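Local coordinates for phage-related conserved hypothetical protein, BB2244 (Bordetella bronchiseptica, PDB 2BDV) that is of unknown function but belongs to the SOS response-associated peptidase (SRAP) family, and so probably acts on abasic sites in single-stranded DNA, at residues A[17-22]-A[45-50]; A[101-106]-A[207-212]; A[57-62]-A[139-144]; A[149-154]-A[162-167]. One frame throughout, in Å; residues are numbered along the deposited sequence.

Contact 1 of 4, residues A[17-22]-A[45-50]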
loop_
_atom_site.group_PDB
_atom_site.type_symbol
_atom_site.label_atom_id
_atom_site.label_comp_id
_atom_site.label_asym_id
_atom_site.label_seq_id
_atom_site.Cartn_x
_atom_site.Cartn_y
_atom_site.Cartn_z
ATOM N N ILE A 17 7.524 -8.998 -12.152
ATOM C CA ILE A 17 6.150 -9.437 -11.960
ATOM C C ILE A 17 5.144 -8.483 -12.600
ATOM O O ILE A 17 4.181 -8.922 -13.235
ATOM C CB ILE A 17 5.819 -9.587 -10.466
ATOM C CG1 ILE A 17 6.661 -10.716 -9.874
ATOM C CG2 ILE A 17 4.330 -9.847 -10.281
ATOM C CD1 ILE A 17 6.382 -11.004 -8.430
ATOM N N LEU A 18 5.360 -7.180 -12.442
ATOM C CA LEU A 18 4.441 -6.197 -13.018
ATOM C C LEU A 18 4.660 -6.000 -14.517
ATOM O O LEU A 18 3.713 -6.013 -15.310
ATOM C CB LEU A 18 4.573 -4.850 -12.297
ATOM C CG LEU A 18 3.727 -3.688 -12.839
ATOM C CD1 LEU A 18 2.244 -4.008 -12.679
ATOM C CD2 LEU A 18 4.080 -2.414 -12.086
ATOM N N TRP A 19 5.915 -5.817 -14.904
ATOM C CA TRP A 19 6.251 -5.615 -16.305
ATOM C C TRP A 19 7.191 -6.722 -16.765
ATOM O O TRP A 19 8.386 -6.493 -16.962
ATOM C CB TRP A 19 6.912 -4.241 -16.489
ATOM C CG TRP A 19 6.017 -3.092 -16.151
ATOM C CD1 TRP A 19 4.779 -2.835 -16.671
ATOM C CD2 TRP A 19 6.306 -2.010 -15.253
ATOM N NE1 TRP A 19 4.283 -1.661 -16.155
ATOM C CE2 TRP A 19 5.200 -1.136 -15.282
ATOM C CE3 TRP A 19 7.395 -1.694 -14.427
ATOM C CZ2 TRP A 19 5.146 0.033 -14.518
ATOM C CZ3 TRP A 19 7.342 -0.524 -13.663
ATOM C CH2 TRP A 19 6.227 0.320 -13.716
ATOM N N PRO A 20 6.657 -7.942 -16.950
ATOM C CA PRO A 20 7.466 -9.084 -17.387
ATOM C C PRO A 20 8.301 -8.757 -18.613
ATOM O O PRO A 20 7.802 -8.169 -19.572
ATOM C CB PRO A 20 6.423 -10.163 -17.663
ATOM C CG PRO A 20 5.336 -9.830 -16.683
ATOM C CD PRO A 20 5.241 -8.326 -16.823
ATOM N N ASN A 21 9.571 -9.144 -18.580
ATOM C CA ASN A 21 10.472 -8.870 -19.692
ATOM C C ASN A 21 10.438 -7.388 -20.049
ATOM O O ASN A 21 9.742 -6.972 -20.980
ATOM C CB ASN A 21 10.085 -9.707 -20.912
ATOM C CG ASN A 21 10.818 -9.276 -22.170
ATOM O OD1 ASN A 21 12.016 -8.982 -22.136
ATOM N ND2 ASN A 21 10.102 -9.248 -23.294
ATOM N N ALA A 22 11.194 -6.603 -19.289
ATOM C CA ALA A 22 11.289 -5.164 -19.490
ATOM C C ALA A 22 12.026 -4.551 -18.307
ATOM O O ALA A 22 11.420 -3.864 -17.489
ATOM C CB ALA A 22 9.893 -4.552 -19.611
HETATM N N MSE A 45 5.983 1.535 -7.865
HETATM C CA MSE A 45 6.051 1.421 -9.312
HETATM C C MSE A 45 4.886 2.219 -9.874
HETATM O O MSE A 45 3.776 2.165 -9.337
HETATM C CB MSE A 45 5.987 -0.044 -9.734
HETATM C CG MSE A 45 7.191 -0.824 -9.230
HETATM SE SE MSE A 45 7.368 -2.595 -9.965
HETATM C CE MSE A 45 6.070 -3.472 -8.870
ATOM N N HIS A 46 5.148 2.972 -10.943
ATOM C CA HIS A 46 4.125 3.824 -11.551
ATOM C C HIS A 46 4.513 4.412 -12.909
ATOM O O HIS A 46 5.630 4.235 -13.389
ATOM C CB HIS A 46 3.812 4.983 -10.606
ATOM C CG HIS A 46 4.972 5.906 -10.389
ATOM N ND1 HIS A 46 5.468 6.727 -11.380
ATOM C CD2 HIS A 46 5.754 6.113 -9.301
ATOM C CE1 HIS A 46 6.505 7.404 -10.911
ATOM N NE2 HIS A 46 6.698 7.049 -9.654
ATOM N N ARG A 47 3.567 5.134 -13.500
ATOM C CA ARG A 47 3.763 5.795 -14.782
ATOM C C ARG A 47 3.183 7.205 -14.651
ATOM O O ARG A 47 2.444 7.677 -15.515
ATOM C CB ARG A 47 3.044 5.010 -15.883
ATOM C CG ARG A 47 3.468 3.554 -15.920
ATOM C CD ARG A 47 2.709 2.768 -16.962
ATOM N NE ARG A 47 2.959 3.245 -18.320
ATOM C CZ ARG A 47 2.322 2.774 -19.387
ATOM N NH1 ARG A 47 2.589 3.251 -20.593
ATOM N NH2 ARG A 47 1.402 1.828 -19.236
ATOM N N LEU A 48 3.534 7.873 -13.556
ATOM C CA LEU A 48 3.029 9.214 -13.269
ATOM C C LEU A 48 3.626 10.337 -14.110
ATOM O O LEU A 48 2.987 11.368 -14.319
ATOM C CB LEU A 48 3.238 9.532 -11.789
ATOM C CG LEU A 48 2.568 8.550 -10.829
ATOM C CD1 LEU A 48 2.894 8.925 -9.381
ATOM C CD2 LEU A 48 1.076 8.548 -11.072
ATOM N N VAL A 49 4.852 10.144 -14.580
ATOM C CA VAL A 49 5.504 11.163 -15.384
ATOM C C VAL A 49 5.705 10.714 -16.830
ATOM O O VAL A 49 6.467 9.782 -17.104
ATOM C CB VAL A 49 6.868 11.548 -14.782
ATOM C CG1 VAL A 49 7.463 12.733 -15.552
ATOM C CG2 VAL A 49 6.705 11.893 -13.296
ATOM N N ASP A 50 5.014 11.393 -17.744
ATOM C CA ASP A 50 5.088 11.108 -19.177
ATOM C C ASP A 50 4.816 9.646 -19.534
ATOM O O ASP A 50 5.467 9.090 -20.412
ATOM C CB ASP A 50 6.460 11.521 -19.714
ATOM C CG ASP A 50 6.598 13.024 -19.868
ATOM O OD1 ASP A 50 7.752 13.501 -19.847
ATOM O OD2 ASP A 50 5.565 13.731 -20.031
#
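L18 CD2 lies 3.5 Å above one face of the W19 indole, displaced toward the rim, and M45 comes obliquely from that same side at the benzene end. M45 is a selenomethionine, and its SE is 5.0 Å from the centroid of the W19 six-membered ring and 40° off the ring normal, an oblique Met-aromatic contact. The two side chains slide past one another in opposite directions, with W19 CH2 at 4.0 Å from M45 CB. From the other side of the indole plane, R47 brings CG, in the aliphatic part of that arginine, to W19 CZ2; its guanidinium plane stands almost perpendicular to the indole (88°). R47 NE is spent on the carbonyl of Q51. M45 and L18 meet tip to tip, L18 CD2 standing 3.9 Å from M45 SE, and the same methyl also touches M45 CB at 3.8 Å. With CG of L18 anti to the backbone N (chi1 177°), this leucine reaches across from the last turn of helix 11-18. L128 and L96 add further apolar cover to L18. No hydrogen bond joins the segments, so the contact between the helix end and strand 43-46 probably rests on van der Waals packing of L18, W19, M45 and the R47 methylenes.

Contact 2 of 4, residues A[101-106]-A[207-212]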
loop_
_atom_site.group_PDB
_atom_site.type_symbol
_atom_site.label_atom_id
_atom_site.label_comp_id
_atom_site.label_asym_id
_atom_site.label_seq_id
_atom_site.Cartn_x
_atom_site.Cartn_y
_atom_site.Cartn_z
ATOM N N GLY A 101 4.767 -8.742 2.021
ATOM C CA GLY A 101 3.734 -8.954 3.026
ATOM C C GLY A 101 3.499 -7.719 3.892
ATOM O O GLY A 101 4.102 -6.666 3.667
ATOM N N TRP A 102 2.621 -7.830 4.886
ATOM C CA TRP A 102 2.338 -6.699 5.762
ATOM C C TRP A 102 2.049 -7.193 7.178
ATOM O O TRP A 102 1.899 -8.399 7.410
ATOM C CB TRP A 102 1.156 -5.869 5.214
ATOM C CG TRP A 102 -0.207 -6.532 5.301
ATOM C CD1 TRP A 102 -1.137 -6.363 6.283
ATOM C CD2 TRP A 102 -0.766 -7.483 4.383
ATOM N NE1 TRP A 102 -2.241 -7.147 6.040
ATOM C CE2 TRP A 102 -2.043 -7.846 4.879
ATOM C CE3 TRP A 102 -0.314 -8.067 3.187
ATOM C CZ2 TRP A 102 -2.873 -8.763 4.227
ATOM C CZ3 TRP A 102 -1.141 -8.981 2.537
ATOM C CH2 TRP A 102 -2.409 -9.319 3.063
ATOM N N TYR A 103 1.980 -6.267 8.128
ATOM C CA TYR A 103 1.723 -6.648 9.505
ATOM C C TYR A 103 0.421 -6.103 10.067
ATOM O O TYR A 103 -0.002 -5.004 9.724
ATOM C CB TYR A 103 2.854 -6.176 10.412
ATOM C CG TYR A 103 4.241 -6.581 9.978
ATOM C CD1 TYR A 103 4.933 -5.851 9.010
ATOM C CD2 TYR A 103 4.875 -7.673 10.559
ATOM C CE1 TYR A 103 6.226 -6.196 8.640
ATOM C CE2 TYR A 103 6.164 -8.028 10.198
ATOM C CZ TYR A 103 6.835 -7.284 9.238
ATOM O OH TYR A 103 8.118 -7.636 8.893
ATOM N N GLU A 104 -0.200 -6.892 10.939
ATOM C CA GLU A 104 -1.423 -6.513 11.637
ATOM C C GLU A 104 -1.246 -6.999 13.079
ATOM O O GLU A 104 -0.731 -8.089 13.311
ATOM C CB GLU A 104 -2.656 -7.190 11.028
ATOM C CG GLU A 104 -2.970 -6.781 9.603
ATOM C CD GLU A 104 -4.165 -7.517 9.049
ATOM O OE1 GLU A 104 -4.438 -7.397 7.836
ATOM O OE2 GLU A 104 -4.836 -8.216 9.833
ATOM N N TRP A 105 -1.674 -6.188 14.037
ATOM C CA TRP A 105 -1.563 -6.538 15.443
ATOM C C TRP A 105 -2.899 -7.050 15.979
ATOM O O TRP A 105 -3.944 -6.407 15.826
ATOM C CB TRP A 105 -1.098 -5.322 16.244
ATOM C CG TRP A 105 0.354 -4.996 16.038
ATOM C CD1 TRP A 105 1.383 -5.196 16.928
ATOM C CD2 TRP A 105 0.946 -4.430 14.866
ATOM N NE1 TRP A 105 2.576 -4.787 16.378
ATOM C CE2 TRP A 105 2.338 -4.313 15.114
ATOM C CE3 TRP A 105 0.440 -4.011 13.625
ATOM C CZ2 TRP A 105 3.227 -3.791 14.168
ATOM C CZ3 TRP A 105 1.330 -3.490 12.680
ATOM C CH2 TRP A 105 2.707 -3.386 12.962
ATOM N N LYS A 106 -2.850 -8.219 16.604
ATOM C CA LYS A 106 -4.036 -8.848 17.158
ATOM C C LYS A 106 -4.175 -8.491 18.631
ATOM O O LYS A 106 -3.339 -8.858 19.448
ATOM C CB LYS A 106 -3.930 -10.366 16.995
ATOM C CG LYS A 106 -5.140 -11.151 17.470
ATOM C CD LYS A 106 -6.376 -10.804 16.660
ATOM C CE LYS A 106 -7.535 -11.753 16.965
ATOM N NZ LYS A 106 -7.240 -13.167 16.581
ATOM N N GLN A 207 9.777 -11.875 17.123
ATOM C CA GLN A 207 10.779 -10.841 17.355
ATOM C C GLN A 207 10.049 -9.533 17.678
ATOM O O GLN A 207 8.819 -9.508 17.777
ATOM C CB GLN A 207 11.659 -10.669 16.106
ATOM C CG GLN A 207 11.016 -9.874 14.970
ATOM C CD GLN A 207 11.789 -9.962 13.657
ATOM O OE1 GLN A 207 11.615 -9.129 12.763
ATOM N NE2 GLN A 207 12.635 -10.979 13.532
ATOM N N GLU A 208 10.808 -8.455 17.851
ATOM C CA GLU A 208 10.233 -7.142 18.150
ATOM C C GLU A 208 9.991 -6.349 16.870
ATOM O O GLU A 208 10.925 -6.073 16.119
ATOM C CB GLU A 208 11.169 -6.333 19.058
ATOM C CG GLU A 208 10.976 -6.557 20.548
ATOM C CD GLU A 208 11.178 -7.999 20.962
ATOM O OE1 GLU A 208 12.291 -8.536 20.745
ATOM O OE2 GLU A 208 10.220 -8.595 21.508
ATOM N N VAL A 209 8.737 -5.978 16.630
ATOM C CA VAL A 209 8.381 -5.205 15.445
ATOM C C VAL A 209 7.507 -4.017 15.827
ATOM O O VAL A 209 7.295 -3.104 15.029
ATOM C CB VAL A 209 7.618 -6.067 14.424
ATOM C CG1 VAL A 209 8.524 -7.159 13.897
ATOM C CG2 VAL A 209 6.382 -6.668 15.075
ATOM N N GLY A 210 7.003 -4.042 17.056
ATOM C CA GLY A 210 6.153 -2.968 17.535
ATOM C C GLY A 210 5.047 -3.467 18.448
ATOM O O GLY A 210 4.677 -4.644 18.405
ATOM N N SER A 211 4.520 -2.566 19.275
ATOM C CA SER A 211 3.447 -2.893 20.209
ATOM C C SER A 211 2.072 -2.719 19.565
ATOM O O SER A 211 1.109 -3.390 19.945
ATOM C CB SER A 211 3.537 -2.008 21.457
ATOM O OG SER A 211 4.735 -2.249 22.172
ATOM N N SER A 212 1.989 -1.809 18.596
ATOM C CA SER A 212 0.741 -1.532 17.887
ATOM C C SER A 212 1.018 -1.105 16.448
ATOM O O SER A 212 2.172 -0.887 16.074
ATOM C CB SER A 212 -0.047 -0.427 18.602
ATOM O OG SER A 212 -0.468 -0.840 19.892
#
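The indole nitrogen of W105 donates to the backbone carbonyl of G210, with NE1 to O at 2.9 Å and an N-H...O angle of 153°. The oxygen lies in the indole plane at its edge, yet the donor stands above the carbonyl plane of G210, 73° out of it, so no lone pair is met squarely. The loop then curls over the ring: S212 C is 3.6 Å above the plane and over its centre, and W105 CE2 is also 3.6 Å from S212 O. S211 O reaches W105 CD1 at 3.5 Å, obliquely. Because CG of W105 is anti to the carbonyl carbon (chi1 -74°), the ring leaves strand 101-107 for the loop 207-212. V209 fills the angle between the two aromatic residues, its CG2 at 4.4 Å from W105 CZ2 and its CG1 touching Y103 CE2 more loosely. R4 bonds to V209 O, and Y103 OH to the carbonyl of Y34. P118 of strand 116-123 packs on both W105 and V209. E208 and residues 210-212 are poorly ordered. One hydrogen bond joins the two segments and satisfies the N-H of a buried indole; the rest is the S212 carbonyl group over the ring face and the V209 methyls.

Contact 3 of 4, residues A[57-62]-A[139-144]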
loop_
_atom_site.group_PDB
_atom_site.type_symbol
_atom_site.label_atom_id
_atom_site.label_comp_id
_atom_site.label_asym_id
_atom_site.label_seq_id
_atom_site.Cartn_x
_atom_site.Cartn_y
_atom_site.Cartn_z
ATOM N N ARG A 57 11.153 5.665 -5.195
ATOM C CA ARG A 57 10.740 5.751 -3.803
ATOM C C ARG A 57 9.891 6.983 -3.565
ATOM O O ARG A 57 10.324 8.111 -3.788
ATOM C CB ARG A 57 11.966 5.781 -2.886
ATOM C CG ARG A 57 12.721 4.474 -2.860
ATOM C CD ARG A 57 13.826 4.484 -1.825
ATOM N NE ARG A 57 14.462 3.167 -1.713
ATOM C CZ ARG A 57 13.985 2.159 -0.989
ATOM N NH1 ARG A 57 12.865 2.303 -0.296
ATOM N NH2 ARG A 57 14.622 1.002 -0.969
ATOM N N LEU A 58 8.668 6.765 -3.108
ATOM C CA LEU A 58 7.759 7.869 -2.842
ATOM C C LEU A 58 7.412 7.855 -1.356
ATOM O O LEU A 58 7.494 6.813 -0.700
ATOM C CB LEU A 58 6.502 7.713 -3.711
ATOM C CG LEU A 58 6.522 8.291 -5.139
ATOM C CD1 LEU A 58 7.799 7.908 -5.865
ATOM C CD2 LEU A 58 5.300 7.799 -5.892
ATOM N N PRO A 59 7.052 9.018 -0.801
ATOM C CA PRO A 59 6.691 9.156 0.612
ATOM C C PRO A 59 5.346 8.519 0.939
ATOM O O PRO A 59 4.333 8.825 0.297
ATOM C CB PRO A 59 6.635 10.669 0.816
ATOM C CG PRO A 59 7.554 11.193 -0.214
ATOM C CD PRO A 59 7.240 10.341 -1.413
ATOM N N TRP A 60 5.347 7.640 1.939
ATOM C CA TRP A 60 4.135 6.963 2.389
ATOM C C TRP A 60 3.501 7.822 3.482
ATOM O O TRP A 60 4.105 8.041 4.532
ATOM C CB TRP A 60 4.484 5.575 2.949
ATOM C CG TRP A 60 3.293 4.758 3.351
ATOM C CD1 TRP A 60 1.993 4.983 3.000
ATOM C CD2 TRP A 60 3.292 3.556 4.132
ATOM N NE1 TRP A 60 1.186 4.001 3.507
ATOM C CE2 TRP A 60 1.958 3.109 4.206
ATOM C CE3 TRP A 60 4.292 2.809 4.776
ATOM C CZ2 TRP A 60 1.589 1.947 4.900
ATOM C CZ3 TRP A 60 3.935 1.660 5.463
ATOM C CH2 TRP A 60 2.590 1.235 5.521
ATOM N N GLY A 61 2.296 8.318 3.228
ATOM C CA GLY A 61 1.612 9.155 4.201
ATOM C C GLY A 61 1.170 10.466 3.575
ATOM O O GLY A 61 1.989 11.362 3.355
ATOM N N TYR A 62 -0.124 10.583 3.282
ATOM C CA TYR A 62 -0.672 11.790 2.654
ATOM C C TYR A 62 -1.286 12.783 3.636
ATOM O O TYR A 62 -2.181 12.444 4.414
ATOM C CB TYR A 62 -1.716 11.420 1.585
ATOM C CG TYR A 62 -2.361 12.615 0.900
ATOM C CD1 TYR A 62 -1.585 13.573 0.248
ATOM C CD2 TYR A 62 -3.746 12.793 0.912
ATOM C CE1 TYR A 62 -2.168 14.679 -0.368
ATOM C CE2 TYR A 62 -4.340 13.898 0.294
ATOM C CZ TYR A 62 -3.546 14.838 -0.341
ATOM O OH TYR A 62 -4.114 15.953 -0.935
ATOM N N ALA A 139 7.523 18.041 -8.076
ATOM C CA ALA A 139 7.032 18.232 -6.715
ATOM C C ALA A 139 8.004 17.680 -5.683
ATOM O O ALA A 139 8.737 16.726 -5.948
ATOM C CB ALA A 139 5.671 17.563 -6.548
ATOM N N GLU A 140 8.003 18.281 -4.499
ATOM C CA GLU A 140 8.885 17.833 -3.435
ATOM C C GLU A 140 8.357 16.530 -2.841
ATOM O O GLU A 140 7.165 16.234 -2.934
ATOM C CB GLU A 140 8.985 18.912 -2.364
ATOM C CG GLU A 140 10.371 19.030 -1.776
ATOM C CD GLU A 140 10.617 20.392 -1.177
ATOM O OE1 GLU A 140 10.460 21.399 -1.906
ATOM O OE2 GLU A 140 10.970 20.456 0.020
ATOM N N LEU A 141 9.252 15.755 -2.234
ATOM C CA LEU A 141 8.888 14.470 -1.642
ATOM C C LEU A 141 8.498 14.581 -0.171
ATOM O O LEU A 141 9.081 13.922 0.695
ATOM C CB LEU A 141 10.049 13.483 -1.809
ATOM C CG LEU A 141 10.480 13.206 -3.257
ATOM C CD1 LEU A 141 11.785 12.442 -3.255
ATOM C CD2 LEU A 141 9.406 12.428 -3.991
ATOM N N ASP A 142 7.496 15.414 0.097
ATOM C CA ASP A 142 7.011 15.634 1.452
ATOM C C ASP A 142 5.619 15.022 1.684
ATOM O O ASP A 142 5.055 14.393 0.786
ATOM C CB ASP A 142 6.993 17.143 1.768
ATOM C CG ASP A 142 6.361 17.979 0.659
ATOM O OD1 ASP A 142 5.510 17.451 -0.092
ATOM O OD2 ASP A 142 6.703 19.180 0.544
ATOM N N GLU A 143 5.077 15.203 2.887
ATOM C CA GLU A 143 3.763 14.658 3.219
ATOM C C GLU A 143 2.680 15.237 2.331
ATOM O O GLU A 143 1.661 14.592 2.087
ATOM C CB GLU A 143 3.399 14.935 4.679
ATOM C CG GLU A 143 4.496 14.611 5.651
ATOM C CD GLU A 143 5.540 15.701 5.683
ATOM O OE1 GLU A 143 6.662 15.439 6.165
ATOM O OE2 GLU A 143 5.225 16.827 5.229
ATOM N N ALA A 144 2.895 16.462 1.863
ATOM C CA ALA A 144 1.936 17.120 0.988
ATOM C C ALA A 144 1.825 16.345 -0.318
ATOM O O ALA A 144 0.850 16.494 -1.059
ATOM C CB ALA A 144 2.363 18.555 0.710
#
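Apolar contact is carried by P59 and L141, whose side chains cross at about a right angle: P59 CG lies 3.7 Å from L141 CB, and P59 CD 4.0 Å from L141 CD2. The same proline ring leans on backbone oxygens, with P59 CG 3.3 Å from L141 O and P59 CB reaching D142 O. L141 is the centre of an inverse gamma turn, closed by a weak bond from D142 N to E140 O, and this bend presents its carbonyl to the proline. The carbonyls of the 3-10 segment meet Y62. A144 O is at the edge of the phenol ring and in its plane, 3.6 Å from Y62 CE1, while E143 O stands 3.7 Å from Y62 CA. With Y62 CG anti to the backbone N (chi1 179°), the ring swings back to A144 although CB points the other way. Polar pairing between the segments is missing: G61 O and E143 O, 3.5 Å apart, are both acceptors. The acidic ends look elsewhere, E143 OE2 to a salt bridge with K63 and D142 OD1 to H145. The touching parts, 57-62 and 141-144, run in nearly the same direction, 10° apart, one continuing from strand 54-57 and the other leading into strand 147-151, where F147 pairs through its backbone with P59 and G61 and stacks on W60.

Contact 4 of 4, residues A[149-154]-A[162-167]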
loop_
_atom_site.group_PDB
_atom_site.type_symbol
_atom_site.label_atom_id
_atom_site.label_comp_id
_atom_site.label_asym_id
_atom_site.label_seq_id
_atom_site.Cartn_x
_atom_site.Cartn_y
_atom_site.Cartn_z
ATOM N N ILE A 149 -2.135 3.580 0.882
ATOM C CA ILE A 149 -2.383 2.262 0.298
ATOM C C ILE A 149 -3.899 2.068 0.244
ATOM O O ILE A 149 -4.580 2.322 1.230
ATOM C CB ILE A 149 -1.789 1.105 1.163
ATOM C CG1 ILE A 149 -0.282 1.292 1.343
ATOM C CG2 ILE A 149 -2.031 -0.243 0.490
ATOM C CD1 ILE A 149 0.427 1.578 0.044
ATOM N N VAL A 150 -4.435 1.647 -0.902
ATOM C CA VAL A 150 -5.883 1.419 -1.002
ATOM C C VAL A 150 -6.206 0.190 -0.156
ATOM O O VAL A 150 -5.629 -0.874 -0.365
ATOM C CB VAL A 150 -6.338 1.133 -2.437
ATOM C CG1 VAL A 150 -7.840 0.845 -2.454
ATOM C CG2 VAL A 150 -6.010 2.311 -3.335
ATOM N N THR A 151 -7.123 0.355 0.795
ATOM C CA THR A 151 -7.534 -0.708 1.707
ATOM C C THR A 151 -9.025 -1.071 1.585
ATOM O O THR A 151 -9.856 -0.241 1.209
ATOM C CB THR A 151 -7.264 -0.298 3.166
ATOM O OG1 THR A 151 -7.845 0.990 3.407
ATOM C CG2 THR A 151 -5.760 -0.223 3.435
ATOM N N ASN A 152 -9.350 -2.310 1.937
ATOM C CA ASN A 152 -10.717 -2.803 1.881
ATOM C C ASN A 152 -11.267 -2.861 3.292
ATOM O O ASN A 152 -11.382 -3.937 3.887
ATOM C CB ASN A 152 -10.736 -4.198 1.266
ATOM C CG ASN A 152 -12.131 -4.660 0.907
ATOM O OD1 ASN A 152 -12.306 -5.747 0.360
ATOM N ND2 ASN A 152 -13.133 -3.835 1.210
ATOM N N ASP A 153 -11.608 -1.694 3.822
ATOM C CA ASP A 153 -12.121 -1.570 5.180
ATOM C C ASP A 153 -13.286 -2.502 5.509
ATOM O O ASP A 153 -13.345 -3.067 6.603
ATOM C CB ASP A 153 -12.513 -0.111 5.436
ATOM C CG ASP A 153 -11.315 0.831 5.386
ATOM O OD1 ASP A 153 -10.426 0.624 4.527
ATOM O OD2 ASP A 153 -11.265 1.782 6.200
ATOM N N ALA A 154 -14.200 -2.670 4.558
ATOM C CA ALA A 154 -15.367 -3.526 4.755
ATOM C C ALA A 154 -15.030 -4.908 5.319
ATOM O O ALA A 154 -15.795 -5.464 6.109
ATOM C CB ALA A 154 -16.124 -3.677 3.438
ATOM N N HIS A 162 -9.996 -4.998 13.296
ATOM C CA HIS A 162 -10.025 -3.545 13.413
ATOM C C HIS A 162 -9.055 -2.871 12.439
ATOM O O HIS A 162 -8.968 -1.638 12.381
ATOM C CB HIS A 162 -9.685 -3.123 14.847
ATOM C CG HIS A 162 -10.785 -3.380 15.830
ATOM N ND1 HIS A 162 -11.582 -4.503 15.779
ATOM C CD2 HIS A 162 -11.198 -2.675 16.910
ATOM C CE1 HIS A 162 -12.437 -4.480 16.787
ATOM N NE2 HIS A 162 -12.224 -3.382 17.488
ATOM N N ASP A 163 -8.314 -3.673 11.684
ATOM C CA ASP A 163 -7.365 -3.117 10.729
ATOM C C ASP A 163 -8.008 -3.070 9.350
ATOM O O ASP A 163 -9.181 -3.413 9.183
ATOM C CB ASP A 163 -6.076 -3.951 10.700
ATOM C CG ASP A 163 -4.839 -3.118 10.361
ATOM O OD1 ASP A 163 -3.771 -3.379 10.956
ATOM O OD2 ASP A 163 -4.926 -2.212 9.496
ATOM N N ARG A 164 -7.232 -2.648 8.367
ATOM C CA ARG A 164 -7.726 -2.520 7.007
ATOM C C ARG A 164 -6.788 -3.235 6.051
ATOM O O ARG A 164 -5.672 -2.779 5.812
ATOM C CB ARG A 164 -7.817 -1.031 6.663
ATOM C CG ARG A 164 -8.754 -0.251 7.587
ATOM C CD ARG A 164 -8.423 1.233 7.607
ATOM N NE ARG A 164 -7.347 1.520 8.549
ATOM C CZ ARG A 164 -7.495 1.527 9.874
ATOM N NH1 ARG A 164 -6.461 1.791 10.662
ATOM N NH2 ARG A 164 -8.684 1.290 10.414
ATOM N N ARG A 165 -7.234 -4.354 5.495
ATOM C CA ARG A 165 -6.380 -5.103 4.586
ATOM C C ARG A 165 -6.145 -4.337 3.294
ATOM O O ARG A 165 -7.043 -3.686 2.770
ATOM C CB ARG A 165 -6.987 -6.468 4.273
ATOM C CG ARG A 165 -8.152 -6.429 3.309
ATOM C CD ARG A 165 -8.735 -7.814 3.142
ATOM N NE ARG A 165 -9.283 -8.322 4.399
ATOM C CZ ARG A 165 -9.855 -9.513 4.536
ATOM N NH1 ARG A 165 -10.331 -9.884 5.716
ATOM N NH2 ARG A 165 -9.947 -10.331 3.492
ATOM N N PRO A 166 -4.917 -4.402 2.768
ATOM C CA PRO A 166 -4.554 -3.713 1.526
ATOM C C PRO A 166 -5.070 -4.444 0.293
ATOM O O PRO A 166 -5.024 -5.669 0.223
ATOM C CB PRO A 166 -3.033 -3.689 1.584
ATOM C CG PRO A 166 -2.725 -5.010 2.230
ATOM C CD PRO A 166 -3.734 -5.045 3.373
ATOM N N VAL A 167 -5.568 -3.691 -0.678
ATOM C CA VAL A 167 -6.081 -4.293 -1.898
ATOM C C VAL A 167 -4.924 -4.713 -2.799
ATOM O O VAL A 167 -4.247 -3.871 -3.381
ATOM C CB VAL A 167 -6.989 -3.302 -2.657
ATOM C CG1 VAL A 167 -7.485 -3.930 -3.955
ATOM C CG2 VAL A 167 -8.162 -2.903 -1.777
#
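T151 and P166 form a single backbone bridge with CA atoms 4.2 Å apart, accompanied by bonds from V167 N to V150 O (2.8 Å, 180°) and from N152 N to R165 O (2.8 Å). Two apolar pairs flank the bridge: I149 CG2 and P166 CB lie side by side at 3.8 Å, and V150 CG1 meets V167 CG2 obliquely. T151 CB rests on R164 CB at 3.6 Å. The T151 hydroxyl, at chi1 52°, sits between the backbone N and the carbonyl carbon, and OG1 donates to D153 OD1 at 2.8 Å. R164 passes over the same carboxylate with its methylenes, R164 CD being 3.2 Å from D153 OD2; the guanidinium plane is turned 46° from the carboxylate. R165 bonds the carbonyls of G156 and G157. The loop adjoins the chain start, where SRAP proteins probably have their active site: D163 OD2 bonds C2 N, and P166 packs on C2. D153 is held at OD1 by a hydroxyl and at OD2 by a salt bridge with K75, which probably stabilises its negative charge; R164 NE, 4.6 Å from D153 OD2 and beyond a salt bridge, may add to this. Two nearly straight backbone hydrogen bonds join 162-167 to strand 147-151.

From the N terminus, contact 1 closes a short loop first, bringing the end of helix 11-18 onto strand 43-46 before the other contacts open. Residues 57-62 then open contact 3 and 101-106 open contact 2; contact 3 closes at 139-144 while contact 2 is still open, so these two cross. Contact 4, between 149-154 and 162-167, lies wholly inside the loop that contact 2 completes at 207-212. The sites form a chain through the fold: H46 packs on L58, W60 NE1 on I149, and P166 on W102, linking the two-stranded sheet, the mixed sheet and the four-stranded antiparallel sheet. Contacts 1 and 2, with centres about 30 Å apart, lie on opposite sides of the molecule's centre.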